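Local coordinates for protein tripartite terminase subunit 3 (Human herpesvirus 5, PDB 3N4P) that forms the nuclease domain of the terminase large subunit, part of the motor complex thought to translocate viral genomic DNA into empty capsids during packaging, at residues Pro69-Asn74 with Val148-Leu153; Tyr64-Pro69 with Pro180-Gly185; Ser49-Asn54 with Leu125-Tyr130. All coordinates share one frame; numbering follows the deposited sequence.

Interaction 1. Residues Pro69-Asn74 with Val148-Leu153; sequences PAFTTN and VRIACL
Ile-150 lays its terminal methyl against the ring of Pro-69: Pro-69 CB lies 3.5 Å and Pro-69 CG 3.8 Å from Ile-150 CD1. The first distance is a little under ordinary van der Waals contact between carbons, a slightly tight fit, and the two side chains run past each other in opposite directions. The same methyl also meets Phe-71: CZ of the phenyl ring lies 3.9 Å from Ile-150 CD1, which approaches the ring at its edge, close to the ring plane. With CG1 beside its backbone N (chi1 -73°) and the chain then extended (chi2 169°), the isoleucine carries CD1 out from the helix to both residues. The contact is entirely apolar, and no hydrogen bond crosses it. Pro-69 directly follows the magnesium ligand Asp-68, so the methyl bears on the chain just where it leaves the metal site; the proline side chain lies about 7 Å from a bound magnesium. The contact joins the loop after strand 62-67 to helix 144-161, with helix 109-127 beside Phe-71 through Ser-109 and Ile-113, and strand 133-138 beside Pro-69 through Val-138.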
ATOM      1  N   PRO B  69     -29.184   1.347  -6.863  1.00 67.03           N
ATOM      2  CA  PRO B  69     -30.079   0.645  -5.947  1.00 69.30           C
ATOM      3  C   PRO B  69     -30.788  -0.489  -6.674  1.00 74.23           C
ATOM      4  O   PRO B  69     -31.247  -0.311  -7.816  1.00 76.47           O
ATOM      5  CB  PRO B  69     -31.083   1.729  -5.485  1.00 69.76           C
ATOM      6  CG  PRO B  69     -30.932   2.857  -6.453  1.00 70.72           C
ATOM      7  CD  PRO B  69     -29.549   2.763  -7.066  1.00 67.58           C
ATOM      8  N   ALA B  70     -30.875  -1.636  -6.006  1.00 77.54           N
ATOM      9  CA  ALA B  70     -31.347  -2.869  -6.619  1.00 83.92           C
ATOM     10  C   ALA B  70     -32.767  -3.211  -6.222  1.00 89.57           C
ATOM     11  O   ALA B  70     -33.069  -3.305  -5.032  1.00 89.47           O
ATOM     12  CB  ALA B  70     -30.434  -4.008  -6.224  1.00 82.92           C
ATOM     13  N   PHE B  71     -33.633  -3.432  -7.207  1.00 96.26           N
ATOM     14  CA  PHE B  71     -34.975  -3.943  -6.894  1.00102.90           C
ATOM     15  C   PHE B  71     -35.344  -5.221  -7.641  1.00107.17           C
ATOM     16  O   PHE B  71     -35.865  -6.168  -7.035  1.00109.19           O
ATOM     17  CB  PHE B  71     -36.048  -2.837  -7.026  1.00105.25           C
ATOM     18  CG  PHE B  71     -35.728  -1.607  -6.202  1.00105.62           C
ATOM     19  CD1 PHE B  71     -35.388  -0.397  -6.817  1.00107.01           C
ATOM     20  CD2 PHE B  71     -35.683  -1.682  -4.807  1.00104.96           C
ATOM     21  CE1 PHE B  71     -35.057   0.734  -6.037  1.00104.27           C
ATOM     22  CE2 PHE B  71     -35.342  -0.563  -4.034  1.00102.97           C
ATOM     23  CZ  PHE B  71     -35.038   0.646  -4.653  1.00101.36           C
ATOM     24  N   THR B  72     -35.027  -5.249  -8.940  1.00109.91           N
ATOM     25  CA  THR B  72     -35.700  -6.128  -9.928  1.00115.49           C
ATOM     26  C   THR B  72     -37.167  -6.441  -9.536  1.00119.92           C
ATOM     27  O   THR B  72     -37.809  -5.599  -8.897  1.00120.16           O
ATOM     28  CB  THR B  72     -34.833  -7.363 -10.418  1.00115.19           C
ATOM     29  OG1 THR B  72     -35.584  -8.125 -11.381  1.00119.66           O
ATOM     30  CG2 THR B  72     -34.355  -8.261  -9.254  1.00112.95           C
ATOM     31  N   THR B  73     -37.692  -7.619  -9.897  1.00124.34           N
ATOM     32  CA  THR B  73     -39.096  -7.935  -9.570  1.00129.49           C
ATOM     33  C   THR B  73     -39.301  -8.287  -8.070  1.00129.08           C
ATOM     34  O   THR B  73     -39.368  -7.401  -7.198  1.00127.12           O
ATOM     35  CB  THR B  73     -39.731  -9.053 -10.513  1.00134.30           C
ATOM     36  OG1 THR B  73     -39.013  -9.158 -11.753  1.00134.43           O
ATOM     37  CG2 THR B  73     -41.230  -8.775 -10.793  1.00138.95           C
ATOM     38  N   ASN B  74     -39.349  -9.590  -7.800  1.00131.31           N
ATOM     39  CA  ASN B  74     -39.878 -10.171  -6.567  1.00132.75           C
ATOM     40  C   ASN B  74     -38.812 -11.071  -5.931  1.00130.19           C
ATOM     41  O   ASN B  74     -38.605 -11.058  -4.710  1.00128.64           O
ATOM     42  CB  ASN B  74     -41.147 -10.979  -6.929  1.00138.38           C
ATOM     43  CG  ASN B  74     -41.864 -11.580  -5.719  1.00141.20           C
ATOM     44  OD1 ASN B  74     -42.730 -12.445  -5.883  1.00146.56           O
ATOM     45  ND2 ASN B  74     -41.522 -11.126  -4.513  1.00139.14           N
ATOM     46  N   VAL B 148     -34.826   8.867  -7.259  1.00 72.27           N
ATOM     47  CA  VAL B 148     -35.132  10.213  -6.754  1.00 72.40           C
ATOM     48  C   VAL B 148     -35.208  10.190  -5.251  1.00 70.67           C
ATOM     49  O   VAL B 148     -34.489  10.940  -4.589  1.00 69.06           O
ATOM     50  CB  VAL B 148     -36.465  10.809  -7.268  1.00 75.78           C
ATOM     51  CG1 VAL B 148     -36.484  12.335  -7.052  1.00 75.15           C
ATOM     52  CG2 VAL B 148     -36.665  10.504  -8.716  1.00 78.89           C
ATOM     53  N   ARG B 149     -36.063   9.326  -4.711  1.00 71.55           N
ATOM     54  CA  ARG B 149     -36.310   9.324  -3.285  1.00 71.26           C
ATOM     55  C   ARG B 149     -35.106   8.933  -2.499  1.00 67.87           C
ATOM     56  O   ARG B 149     -34.865   9.479  -1.428  1.00 67.82           O
ATOM     57  CB  ARG B 149     -37.490   8.411  -2.904  1.00 73.54           C
ATOM     58  CG  ARG B 149     -38.851   9.002  -3.191  1.00 78.49           C
ATOM     59  CD  ARG B 149     -40.006   8.087  -2.656  1.00 81.80           C
ATOM     60  NE  ARG B 149     -39.939   6.788  -3.341  1.00 82.67           N
ATOM     61  CZ  ARG B 149     -40.498   6.511  -4.526  1.00 86.13           C
ATOM     62  NH1 ARG B 149     -41.258   7.412  -5.179  1.00 90.09           N
ATOM     63  NH2 ARG B 149     -40.340   5.301  -5.041  1.00 83.71           N
ATOM     64  N   ILE B 150     -34.346   7.974  -3.030  1.00 67.21           N
ATOM     65  CA  ILE B 150     -33.112   7.543  -2.409  1.00 62.92           C
ATOM     66  C   ILE B 150     -32.095   8.674  -2.380  1.00 61.93           C
ATOM     67  O   ILE B 150     -31.471   8.895  -1.344  1.00 60.91           O
ATOM     68  CB  ILE B 150     -32.553   6.251  -3.078  1.00 63.44           C
ATOM     69  CG1 ILE B 150     -33.404   5.034  -2.671  1.00 63.51           C
ATOM     70  CG2 ILE B 150     -30.987   6.050  -2.847  1.00 55.87           C
ATOM     71  CD1 ILE B 150     -33.069   3.761  -3.501  1.00 61.94           C
ATOM     72  N   ALA B 151     -31.926   9.395  -3.484  1.00 61.73           N
ATOM     73  CA  ALA B 151     -31.002  10.542  -3.470  1.00 60.38           C
ATOM     74  C   ALA B 151     -31.360  11.458  -2.311  1.00 61.48           C
ATOM     75  O   ALA B 151     -30.492  11.884  -1.514  1.00 60.70           O
ATOM     76  CB  ALA B 151     -31.057  11.321  -4.780  1.00 61.95           C
ATOM     77  N   CYS B 152     -32.635  11.765  -2.237  1.00 61.93           N
ATOM     78  CA  CYS B 152     -33.135  12.687  -1.241  1.00 65.68           C
ATOM     79  C   CYS B 152     -32.884  12.125   0.154  1.00 62.42           C
ATOM     80  O   CYS B 152     -32.517  12.865   1.043  1.00 63.72           O
ATOM     81  CB  CYS B 152     -34.606  13.025  -1.549  1.00 66.38           C
ATOM     82  SG  CYS B 152     -35.434  13.821  -0.229  1.00 80.78           S
ATOM     83  N   LEU B 153     -32.967  10.805   0.328  1.00 60.63           N
ATOM     84  CA  LEU B 153     -32.733  10.228   1.667  1.00 57.74           C
ATOM     85  C   LEU B 153     -31.286  10.281   2.051  1.00 53.42           C
ATOM     86  O   LEU B 153     -30.965  10.444   3.186  1.00 52.63           O
ATOM     87  CB  LEU B 153     -33.329   8.820   1.866  1.00 56.49           C
ATOM     88  CG  LEU B 153     -34.856   8.681   1.842  1.00 58.95           C
ATOM     89  CD1 LEU B 153     -35.237   7.296   1.331  1.00 58.48           C
ATOM     90  CD2 LEU B 153     -35.616   8.985   3.188  1.00 51.44           C
TER

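Interaction 2. Residues Tyr64-Pro69 with Pro180-Gly185; sequences YVYLDP and PFYLMG
The ring of Tyr-66 receives Tyr-182 at its edge: Tyr-182 CD1 lies near the plane of the Tyr-66 ring, 3.8 Å from Tyr-66 CE1. Relative to the Tyr-182 ring, Tyr-66 CE1 arrives obliquely, and it lies 4.1 Å from the next ring atom, Tyr-182 CE1. The two side chains cross at about a right angle. Tyr-182 has a second aromatic neighbour in Tyr-169, which it meets edge-to-face, and its hydroxyl is hydrogen-bonded to Asp-187, which fixes the far end of the ring. Both tyrosines hold CG opposite the backbone N (chi1 176° for Tyr-66 and 168° for Tyr-182), a setting that brings the Tyr-66 ring out from the strand to the loop. At the phenol end, Tyr-66 OH lies 3.8 Å from Met-184 SD, which is brought there by bends at the second and third torsions of the methionine. This is a van der Waals approach; the buried Tyr-66 hydroxyl has no polar partner in the model. Two residues along the chain, Asp-68 binds magnesium together with Glu-139, and Tyr-66 also touches that glutamate, so the aromatic pair lies next to the nuclease site. Strand 62-67, central to this RNase H-like domain, pairs in parallel with 133-138 and antiparallel with 80-88, while helix 256-267 packs on Tyr-66 and Met-184 through Met-263 and segment 180-185 leads into helix 187-200.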
ATOM      1  N   TYR B  64     -16.276  11.367  -4.799  1.00 51.02           N
ATOM      2  CA  TYR B  64     -17.247  10.937  -5.808  1.00 51.73           C
ATOM      3  C   TYR B  64     -17.863   9.617  -5.340  1.00 51.63           C
ATOM      4  O   TYR B  64     -17.122   8.664  -5.017  1.00 51.12           O
ATOM      5  CB  TYR B  64     -16.527  10.736  -7.181  1.00 52.01           C
ATOM      6  CG  TYR B  64     -16.039  12.058  -7.711  1.00 53.46           C
ATOM      7  CD1 TYR B  64     -14.814  12.578  -7.295  1.00 53.79           C
ATOM      8  CD2 TYR B  64     -16.870  12.865  -8.516  1.00 52.67           C
ATOM      9  CE1 TYR B  64     -14.358  13.875  -7.763  1.00 61.41           C
ATOM     10  CE2 TYR B  64     -16.444  14.179  -9.005  1.00 55.73           C
ATOM     11  CZ  TYR B  64     -15.188  14.672  -8.594  1.00 61.77           C
ATOM     12  OH  TYR B  64     -14.761  15.940  -8.984  1.00 66.53           O
ATOM     13  N   VAL B  65     -19.183   9.514  -5.304  1.00 52.82           N
ATOM     14  CA  VAL B  65     -19.759   8.199  -5.036  1.00 51.50           C
ATOM     15  C   VAL B  65     -20.812   7.739  -6.076  1.00 52.60           C
ATOM     16  O   VAL B  65     -21.531   8.536  -6.626  1.00 55.55           O
ATOM     17  CB  VAL B  65     -20.397   8.053  -3.540  1.00 50.93           C
ATOM     18  CG1 VAL B  65     -20.067   9.183  -2.539  1.00 46.79           C
ATOM     19  CG2 VAL B  65     -21.799   7.668  -3.595  1.00 49.30           C
ATOM     20  N   TYR B  66     -20.999   6.438  -6.227  1.00 50.39           N
ATOM     21  CA  TYR B  66     -22.014   5.952  -7.132  1.00 50.79           C
ATOM     22  C   TYR B  66     -22.696   4.799  -6.482  1.00 50.46           C
ATOM     23  O   TYR B  66     -22.023   3.946  -5.914  1.00 47.48           O
ATOM     24  CB  TYR B  66     -21.288   5.352  -8.338  1.00 50.41           C
ATOM     25  CG  TYR B  66     -22.154   4.708  -9.355  1.00 52.06           C
ATOM     26  CD1 TYR B  66     -22.722   5.464 -10.391  1.00 54.67           C
ATOM     27  CD2 TYR B  66     -22.352   3.325  -9.360  1.00 50.47           C
ATOM     28  CE1 TYR B  66     -23.499   4.853 -11.408  1.00 58.31           C
ATOM     29  CE2 TYR B  66     -23.142   2.710 -10.350  1.00 53.43           C
ATOM     30  CZ  TYR B  66     -23.701   3.480 -11.366  1.00 57.33           C
ATOM     31  OH  TYR B  66     -24.455   2.886 -12.347  1.00 60.23           O
ATOM     32  N   LEU B  67     -24.002   4.686  -6.689  1.00 51.89           N
ATOM     33  CA  LEU B  67     -24.682   3.476  -6.303  1.00 53.11           C
ATOM     34  C   LEU B  67     -25.770   3.140  -7.281  1.00 55.89           C
ATOM     35  O   LEU B  67     -26.316   4.007  -7.952  1.00 56.80           O
ATOM     36  CB  LEU B  67     -25.279   3.582  -4.880  1.00 52.14           C
ATOM     37  CG  LEU B  67     -26.362   4.635  -4.674  1.00 54.35           C
ATOM     38  CD1 LEU B  67     -27.425   4.265  -3.544  1.00 50.32           C
ATOM     39  CD2 LEU B  67     -25.675   5.931  -4.314  1.00 55.21           C
ATOM     40  N   ASP B  68     -26.096   1.860  -7.330  1.00 58.63           N
ATOM     41  CA  ASP B  68     -27.153   1.345  -8.199  1.00 63.15           C
ATOM     42  C   ASP B  68     -28.173   0.621  -7.371  1.00 64.31           C
ATOM     43  O   ASP B  68     -28.060  -0.594  -7.182  1.00 63.28           O
ATOM     44  CB  ASP B  68     -26.562   0.366  -9.239  1.00 64.12           C
ATOM     45  CG  ASP B  68     -27.646  -0.300 -10.112  1.00 69.97           C
ATOM     46  OD1 ASP B  68     -28.861   0.005  -9.978  1.00 73.28           O
ATOM     47  OD2 ASP B  68     -27.275  -1.136 -10.954  1.00 76.93           O
ATOM     48  N   PRO B  69     -29.184   1.347  -6.863  1.00 67.03           N
ATOM     49  CA  PRO B  69     -30.079   0.645  -5.947  1.00 69.30           C
ATOM     50  C   PRO B  69     -30.788  -0.489  -6.674  1.00 74.23           C
ATOM     51  O   PRO B  69     -31.247  -0.311  -7.816  1.00 76.47           O
ATOM     52  CB  PRO B  69     -31.083   1.729  -5.485  1.00 69.76           C
ATOM     53  CG  PRO B  69     -30.932   2.857  -6.453  1.00 70.72           C
ATOM     54  CD  PRO B  69     -29.549   2.763  -7.066  1.00 67.58           C
ATOM     55  N   PRO B 180     -32.538  14.166  -9.770  1.00 74.90           N
ATOM     56  CA  PRO B 180     -31.283  13.677  -9.140  1.00 70.23           C
ATOM     57  C   PRO B 180     -30.990  12.224  -9.432  1.00 68.66           C
ATOM     58  O   PRO B 180     -30.786  11.459  -8.490  1.00 64.42           O
ATOM     59  CB  PRO B 180     -31.562  13.821  -7.645  1.00 69.43           C
ATOM     60  CG  PRO B 180     -33.066  13.713  -7.533  1.00 69.76           C
ATOM     61  CD  PRO B 180     -33.622  14.354  -8.779  1.00 74.34           C
ATOM     62  N   PHE B 181     -30.958  11.846 -10.713  1.00 70.68           N
ATOM     63  CA  PHE B 181     -30.549  10.510 -11.099  1.00 70.44           C
ATOM     64  C   PHE B 181     -29.568  10.501 -12.258  1.00 72.31           C
ATOM     65  O   PHE B 181     -29.305  11.543 -12.855  1.00 72.21           O
ATOM     66  CB  PHE B 181     -31.701   9.475 -11.197  1.00 71.70           C
ATOM     67  CG  PHE B 181     -32.612   9.622 -12.405  1.00 78.72           C
ATOM     68  CD1 PHE B 181     -33.771  10.365 -12.326  1.00 81.51           C
ATOM     69  CD2 PHE B 181     -32.334   8.953 -13.594  1.00 80.97           C
ATOM     70  CE1 PHE B 181     -34.651  10.481 -13.415  1.00 88.62           C
ATOM     71  CE2 PHE B 181     -33.191   9.060 -14.696  1.00 86.10           C
ATOM     72  CZ  PHE B 181     -34.348   9.837 -14.617  1.00 91.73           C
ATOM     73  N   TYR B 182     -28.916   9.347 -12.424  1.00 72.49           N
ATOM     74  CA  TYR B 182     -27.970   9.089 -13.505  1.00 75.16           C
ATOM     75  C   TYR B 182     -28.464   7.867 -14.247  1.00 77.44           C
ATOM     76  O   TYR B 182     -29.005   6.929 -13.654  1.00 76.18           O
ATOM     77  CB  TYR B 182     -26.555   8.847 -12.960  1.00 72.94           C
ATOM     78  CG  TYR B 182     -25.574   8.293 -14.011  1.00 72.88           C
ATOM     79  CD1 TYR B 182     -25.299   6.931 -14.079  1.00 69.79           C
ATOM     80  CD2 TYR B 182     -24.988   9.130 -14.945  1.00 73.85           C
ATOM     81  CE1 TYR B 182     -24.441   6.406 -15.062  1.00 76.21           C
ATOM     82  CE2 TYR B 182     -24.140   8.608 -15.948  1.00 78.66           C
ATOM     83  CZ  TYR B 182     -23.872   7.263 -15.978  1.00 76.75           C
ATOM     84  OH  TYR B 182     -23.061   6.784 -16.910  1.00 76.39           O
ATOM     85  N   LEU B 183     -28.282   7.905 -15.554  1.00 82.10           N
ATOM     86  CA  LEU B 183     -28.733   6.865 -16.449  1.00 86.29           C
ATOM     87  C   LEU B 183     -27.533   6.209 -17.135  1.00 87.75           C
ATOM     88  O   LEU B 183     -26.697   6.890 -17.735  1.00 88.46           O
ATOM     89  CB  LEU B 183     -29.650   7.483 -17.496  1.00 90.74           C
ATOM     90  CG  LEU B 183     -31.136   7.144 -17.376  1.00 94.29           C
ATOM     91  CD1 LEU B 183     -32.026   8.218 -18.046  1.00 97.86           C
ATOM     92  CD2 LEU B 183     -31.402   5.743 -17.968  1.00 95.62           C
ATOM     93  N   MET B 184     -27.435   4.889 -17.017  1.00 88.45           N
ATOM     94  CA  MET B 184     -26.401   4.161 -17.705  1.00 90.40           C
ATOM     95  C   MET B 184     -26.873   4.054 -19.122  1.00 94.93           C
ATOM     96  O   MET B 184     -28.085   3.979 -19.379  1.00 99.00           O
ATOM     97  CB  MET B 184     -26.231   2.779 -17.118  1.00 89.40           C
ATOM     98  CG  MET B 184     -24.922   2.166 -17.492  1.00 92.26           C
ATOM     99  SD  MET B 184     -24.131   1.778 -15.935  1.00 96.51           S
ATOM    100  CE  MET B 184     -24.524   0.027 -15.763  1.00 95.41           C
ATOM    101  N   GLY B 185     -25.940   4.113 -20.047  1.00 94.69           N
ATOM    102  CA  GLY B 185     -26.292   4.073 -21.446  1.00 98.13           C
ATOM    103  C   GLY B 185     -24.987   3.799 -22.114  1.00 97.22           C
ATOM    104  O   GLY B 185     -24.207   2.937 -21.654  1.00 93.74           O
TER

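Interaction 3. Residues Ser49-Asn54 with Leu125-Tyr130; sequences STLNTN and LSLHPY. With MG (magnesium ion), chain E.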
ATOM      1  N   SER B  49      -2.007   4.783   3.100  1.00 47.84           N
ATOM      2  CA  SER B  49      -2.263   4.996   4.506  1.00 49.59           C
ATOM      3  C   SER B  49      -2.310   6.482   4.679  1.00 52.29           C
ATOM      4  O   SER B  49      -1.374   7.106   5.192  1.00 53.98           O
ATOM      5  CB  SER B  49      -1.099   4.503   5.310  1.00 52.43           C
ATOM      6  OG  SER B  49      -1.324   3.190   5.752  1.00 59.56           O
ATOM      7  N   THR B  50      -3.394   7.044   4.190  1.00 51.64           N
ATOM      8  CA  THR B  50      -3.729   8.427   4.334  1.00 56.06           C
ATOM      9  C   THR B  50      -3.564   8.983   5.787  1.00 57.51           C
ATOM     10  O   THR B  50      -3.187  10.142   5.984  1.00 58.93           O
ATOM     11  CB  THR B  50      -5.211   8.493   3.886  1.00 55.86           C
ATOM     12  OG1 THR B  50      -5.279   9.061   2.569  1.00 61.29           O
ATOM     13  CG2 THR B  50      -6.015   9.177   4.811  1.00 53.49           C
ATOM     14  N   LEU B  51      -3.785   8.129   6.784  1.00 57.22           N
ATOM     15  CA  LEU B  51      -3.676   8.512   8.184  1.00 59.91           C
ATOM     16  C   LEU B  51      -2.241   8.714   8.625  1.00 61.85           C
ATOM     17  O   LEU B  51      -2.006   9.282   9.673  1.00 64.38           O
ATOM     18  CB  LEU B  51      -4.340   7.456   9.076  1.00 59.19           C
ATOM     19  CG  LEU B  51      -5.853   7.328   8.864  1.00 59.51           C
ATOM     20  CD1 LEU B  51      -6.372   5.982   9.462  1.00 58.91           C
ATOM     21  CD2 LEU B  51      -6.566   8.564   9.436  1.00 57.99           C
ATOM     22  N   ASN B  52      -1.281   8.257   7.823  1.00 61.74           N
ATOM     23  CA  ASN B  52       0.137   8.453   8.097  1.00 63.82           C
ATOM     24  C   ASN B  52       0.629   9.864   7.820  1.00 66.37           C
ATOM     25  O   ASN B  52       1.794  10.169   8.086  1.00 68.80           O
ATOM     26  CB  ASN B  52       0.985   7.467   7.285  1.00 63.51           C
ATOM     27  CG  ASN B  52       1.117   6.096   7.967  1.00 65.65           C
ATOM     28  OD1 ASN B  52       1.016   5.999   9.190  1.00 68.17           O
ATOM     29  ND2 ASN B  52       1.369   5.036   7.176  1.00 64.39           N
ATOM     30  N   THR B  53      -0.236  10.735   7.278  1.00 65.92           N
ATOM     31  CA  THR B  53       0.224  12.091   6.945  1.00 68.44           C
ATOM     32  C   THR B  53      -0.820  13.183   7.223  1.00 68.86           C
ATOM     33  O   THR B  53      -1.995  12.895   7.235  1.00 66.95           O
ATOM     34  CB  THR B  53       0.681  12.189   5.470  1.00 66.82           C
ATOM     35  OG1 THR B  53       1.259  13.466   5.271  1.00 69.74           O
ATOM     36  CG2 THR B  53      -0.509  12.097   4.535  1.00 64.64           C
ATOM     37  N   ASN B  54      -0.357  14.413   7.423  1.00 73.28           N
ATOM     38  CA  ASN B  54      -1.187  15.620   7.514  1.00 76.76           C
ATOM     39  C   ASN B  54      -0.897  16.582   6.380  1.00 78.46           C
ATOM     40  O   ASN B  54      -1.137  17.787   6.502  1.00 81.24           O
ATOM     41  CB  ASN B  54      -0.866  16.409   8.776  1.00 81.00           C
ATOM     42  CG  ASN B  54      -1.151  15.650  10.029  1.00 84.32           C
ATOM     43  OD1 ASN B  54      -2.042  14.778  10.070  1.00 84.99           O
ATOM     44  ND2 ASN B  54      -0.411  15.991  11.094  1.00 89.15           N
ATOM     45  N   LEU B 125     -15.878  10.743   5.455  1.00 44.99           N
ATOM     46  CA  LEU B 125     -15.609  12.160   5.651  1.00 50.02           C
ATOM     47  C   LEU B 125     -14.846  12.359   6.955  1.00 52.11           C
ATOM     48  O   LEU B 125     -13.884  13.096   7.011  1.00 54.72           O
ATOM     49  CB  LEU B 125     -16.938  12.991   5.699  1.00 52.14           C
ATOM     50  CG  LEU B 125     -17.563  13.057   4.296  1.00 50.38           C
ATOM     51  CD1 LEU B 125     -18.832  13.805   4.389  1.00 49.22           C
ATOM     52  CD2 LEU B 125     -16.613  13.678   3.230  1.00 45.78           C
ATOM     53  N   SER B 126     -15.294  11.664   7.983  1.00 52.90           N
ATOM     54  CA  SER B 126     -14.648  11.596   9.283  1.00 55.78           C
ATOM     55  C   SER B 126     -13.165  11.200   9.242  1.00 55.68           C
ATOM     56  O   SER B 126     -12.340  11.787   9.955  1.00 57.98           O
ATOM     57  CB  SER B 126     -15.359  10.517  10.064  1.00 56.34           C
ATOM     58  OG  SER B 126     -15.247  10.784  11.424  1.00 62.47           O
ATOM     59  N   LEU B 127     -12.835  10.182   8.451  1.00 52.23           N
ATOM     60  CA  LEU B 127     -11.441   9.769   8.314  1.00 52.77           C
ATOM     61  C   LEU B 127     -10.534  10.675   7.440  1.00 52.77           C
ATOM     62  O   LEU B 127      -9.318  10.617   7.572  1.00 53.28           O
ATOM     63  CB  LEU B 127     -11.330   8.323   7.825  1.00 50.00           C
ATOM     64  CG  LEU B 127     -11.785   7.310   8.862  1.00 50.97           C
ATOM     65  CD1 LEU B 127     -12.180   5.962   8.165  1.00 46.31           C
ATOM     66  CD2 LEU B 127     -10.644   7.150   9.812  1.00 53.46           C
ATOM     67  N   HIS B 128     -11.118  11.530   6.601  1.00 51.74           N
ATOM     68  CA  HIS B 128     -10.336  12.321   5.655  1.00 51.15           C
ATOM     69  C   HIS B 128     -10.811  13.758   5.638  1.00 53.33           C
ATOM     70  O   HIS B 128     -11.618  14.150   4.788  1.00 52.87           O
ATOM     71  CB  HIS B 128     -10.514  11.716   4.271  1.00 50.26           C
ATOM     72  CG  HIS B 128     -10.218  10.253   4.209  1.00 47.71           C
ATOM     73  ND1 HIS B 128     -11.170   9.288   4.469  1.00 44.65           N
ATOM     74  CD2 HIS B 128      -9.078   9.588   3.906  1.00 45.13           C
ATOM     75  CE1 HIS B 128     -10.627   8.090   4.331  1.00 43.93           C
ATOM     76  NE2 HIS B 128      -9.356   8.247   3.994  1.00 47.24           N
ATOM     77  N   PRO B 129     -10.333  14.557   6.598  1.00 55.48           N
ATOM     78  CA  PRO B 129     -10.997  15.836   6.818  1.00 56.79           C
ATOM     79  C   PRO B 129     -10.780  16.795   5.654  1.00 57.98           C
ATOM     80  O   PRO B 129     -11.504  17.815   5.522  1.00 59.06           O
ATOM     81  CB  PRO B 129     -10.342  16.367   8.090  1.00 59.40           C
ATOM     82  CG  PRO B 129      -9.042  15.573   8.267  1.00 58.32           C
ATOM     83  CD  PRO B 129      -9.071  14.392   7.358  1.00 56.47           C
ATOM     84  N   TYR B 130      -9.780  16.486   4.830  1.00 57.63           N
ATOM     85  CA  TYR B 130      -9.456  17.366   3.728  1.00 59.27           C
ATOM     86  C   TYR B 130     -10.601  17.334   2.720  1.00 59.19           C
ATOM     87  O   TYR B 130     -10.655  18.187   1.863  1.00 59.19           O
ATOM     88  CB  TYR B 130      -8.111  16.978   3.062  1.00 60.42           C
ATOM     89  CG  TYR B 130      -7.991  15.528   2.687  1.00 56.97           C
ATOM     90  CD1 TYR B 130      -7.523  14.583   3.610  1.00 54.46           C
ATOM     91  CD2 TYR B 130      -8.361  15.083   1.430  1.00 53.13           C
ATOM     92  CE1 TYR B 130      -7.411  13.263   3.280  1.00 50.95           C
ATOM     93  CE2 TYR B 130      -8.304  13.719   1.125  1.00 49.23           C
ATOM     94  CZ  TYR B 130      -7.786  12.835   2.033  1.00 46.82           C
ATOM     95  OH  TYR B 130      -7.690  11.495   1.724  1.00 46.94           O
TER
HETATM   96 MG    MG E   4       3.912  10.252   8.847  1.00100.25          MG
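Thr-50 and Leu-51, at the periphery of the RNase H-like nuclease domain, pack on Leu-127, His-128 and Tyr-130: a short 3-10 segment here meets the C-terminal end of helix 109-127, where the chain turns out of helical geometry at His-128. The van der Waals contacts fall in two places. Thr-50 CG2 reaches the imidazole of His-128 obliquely, 3.2 Å from His-128 CD2 and 3.6 Å from His-128 NE2, with the side chains crossing at about a right angle. The first distance is short, and the threonine torsion is unusual (chi1 -104°), so the fine detail here is doubtful. Leu-51 CD2 lies 4.3 Å from Leu-127 CD2, and it comes within 3.9 Å of the backbone oxygen Leu-127 O near the helix end. Among polar groups, Thr-50 OG1 and Tyr-130 OH face each other at 3.5 Å without forming a hydrogen bond; the tyrosine hydroxyl is instead bonded to that of Tyr-95. Both imidazole nitrogens are engaged, ND1 with the carbonyl Val-124 O and NE2 with the carboxylate oxygen Glu-209 OE2, which holds the ring's rotation and would probably favour a doubly protonated histidine. Within its own turn, the Tyr-130 ring carries the backbone oxygen of His-128 over one face, 4.3 Å above the plane and displaced toward the rim. The last kind is metal binding, at the subunit interface: Asn-52 O, from the same 3-10 segment, binds a magnesium ion at 2.2 Å, and Asp-44 OD2 of the second subunit binds that ion too.

Interactions 1 and 2 are neighbours that share Pro-69; their centres are 11 Å apart, and interaction 1 is nested along the chain within the loop closed by interaction 2. They also touch directly, Val-148 CG1 meeting Pro-180 CG at 3.7 Å and Ile-150 CG2 meeting Leu-67 CD1 at 4.0 Å. Both lie close to the nuclease site: Pro-69 follows the ligand Asp-68, and the nearest atoms of the Met-184 side chain and a bound magnesium are about 6 Å apart. Interaction 3 lies across the chain's centre, about 31 Å from interaction 1 and 26 Å from interaction 2 between centres, and has a separate magnesium, bound by Asn-52 O and Asp-44 of the second subunit.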